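Local atomic coordinates of alpha-L-rhamnosidase (Streptomyces avermitilis, PDB entry 3W5M), a protein that hydrolyses terminal non-reducing alpha-L-rhamnose residues from flavonoid glycosides and gum arabic, and binds L-rhamnose through a calcium-dependent carbohydrate-binding module. Residues A[382-387]-A[430-435]. Numbering follows the deposited sequence.
Sequences AGNVGM and SADLLS
An Asx turn at the end of strand 428-432, where the chain bends toward strand 436-440, presents the carboxylate of D432 to the backbone of N384 in the loop after helix 379-382. The main bond runs from N384 N to D432 OD1 (2.8 Å, N-H...O angle 158°), on the syn lone pair. D432 OD2 faces its own turn: S435 N reaches it at 2.9 Å on the anti lone pair, whereas L434 N, at 3.0 Å, approaches from above the carboxylate plane. With CG anti to the backbone N (chi1 -173°), the D432 carboxylate reaches toward the 382-387 loop, while the bonds from S435 N and L434 N place OD2. The N384 and D432 side chains cross at about a right angle, with amide and carboxylate planes 66° apart, and N384 ND2 makes only weak bonds, to D432 OD2 and to S435 OG. A water accepts from L433 N (3.0 Å) and lies 2.9 Å from N384 O, to which it can donate. Beside this polar cluster L434 CD1 packs on N384 CB at 3.8 Å and also meets the carbonyl oxygen G386 O at 3.3 Å, so one methyl group carries the side-chain packing. The active site is close: the L434 side chain is about 4 Å from that of D635, a rhamnose-binding residue, and M387 touches E636, the probable proton donor. Three backbone N-H groups therefore share one buried carboxylate, which probably favours its ionised form and fixes its rotation, tying the loop to the turn at the edge of the rhamnose site.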
# COMPACT_ATOMS: atom_id res chain seq x y z
N ALA A 382 -6.11 10.25 10.52
CA ALA A 382 -7.39 10.86 10.91
C ALA A 382 -8.51 10.71 9.87
O ALA A 382 -9.66 10.96 10.16
CB ALA A 382 -7.17 12.34 11.27
N GLY A 383 -8.17 10.27 8.65
CA GLY A 383 -9.18 10.16 7.60
C GLY A 383 -9.78 8.77 7.54
O GLY A 383 -9.45 7.91 8.39
N ASN A 384 -10.71 8.55 6.60
CA ASN A 384 -11.30 7.19 6.44
C ASN A 384 -10.24 6.11 6.20
O ASN A 384 -9.31 6.29 5.40
CB ASN A 384 -12.31 7.15 5.29
CG ASN A 384 -13.54 7.98 5.57
OD1 ASN A 384 -14.06 8.00 6.70
ND2 ASN A 384 -14.02 8.69 4.52
N VAL A 385 -10.39 4.96 6.85
CA VAL A 385 -9.43 3.87 6.73
C VAL A 385 -10.30 2.63 6.59
O VAL A 385 -11.19 2.39 7.43
CB VAL A 385 -8.55 3.73 7.99
CG1 VAL A 385 -7.75 2.44 7.97
CG2 VAL A 385 -7.62 4.94 8.14
N GLY A 386 -10.06 1.87 5.52
CA GLY A 386 -10.82 0.64 5.23
C GLY A 386 -12.33 0.86 5.30
O GLY A 386 -12.85 1.86 4.80
N MET A 387 -13.04 -0.09 5.91
CA MET A 387 -14.49 0.01 6.05
C MET A 387 -14.89 0.52 7.44
O MET A 387 -16.01 0.29 7.93
CB MET A 387 -15.15 -1.31 5.60
CG MET A 387 -14.39 -2.60 5.89
SD MET A 387 -12.92 -3.11 4.94
CE MET A 387 -12.69 -4.71 5.72
N SER A 430 -11.20 19.39 1.03
CA SER A 430 -11.36 18.07 1.62
C SER A 430 -10.31 17.14 1.03
O SER A 430 -10.00 17.22 -0.16
CB SER A 430 -12.76 17.56 1.31
OG SER A 430 -12.99 16.37 2.02
N ALA A 431 -9.72 16.27 1.85
CA ALA A 431 -8.71 15.35 1.31
C ALA A 431 -8.80 14.05 2.10
O ALA A 431 -8.48 14.03 3.30
CB ALA A 431 -7.34 15.95 1.45
N ASP A 432 -9.22 13.00 1.43
CA ASP A 432 -9.39 11.71 2.11
C ASP A 432 -8.86 10.62 1.22
O ASP A 432 -9.08 10.66 0.01
CB ASP A 432 -10.88 11.48 2.41
CG ASP A 432 -11.12 10.23 3.27
OD1 ASP A 432 -11.07 10.37 4.52
OD2 ASP A 432 -11.36 9.13 2.71
N LEU A 433 -8.21 9.61 1.80
CA LEU A 433 -7.59 8.60 0.94
C LEU A 433 -8.64 7.85 0.14
O LEU A 433 -8.41 7.51 -1.03
CB LEU A 433 -6.75 7.62 1.77
CG LEU A 433 -5.52 8.27 2.41
CD1 LEU A 433 -4.93 7.30 3.44
CD2 LEU A 433 -4.48 8.67 1.37
N LEU A 434 -9.76 7.56 0.78
CA LEU A 434 -10.84 6.82 0.13
C LEU A 434 -11.85 7.68 -0.65
O LEU A 434 -12.28 7.31 -1.75
CB LEU A 434 -11.57 5.95 1.15
CG LEU A 434 -10.71 5.01 2.00
CD1 LEU A 434 -11.63 4.25 2.93
CD2 LEU A 434 -9.88 4.05 1.15
N SER A 435 -12.24 8.82 -0.08
CA SER A 435 -13.33 9.60 -0.66
C SER A 435 -12.86 10.43 -1.83
O SER A 435 -13.63 10.68 -2.78
CB SER A 435 -13.95 10.51 0.39
OG SER A 435 -14.44 9.72 1.46
O HOH W 1 -8.00 8.76 4.63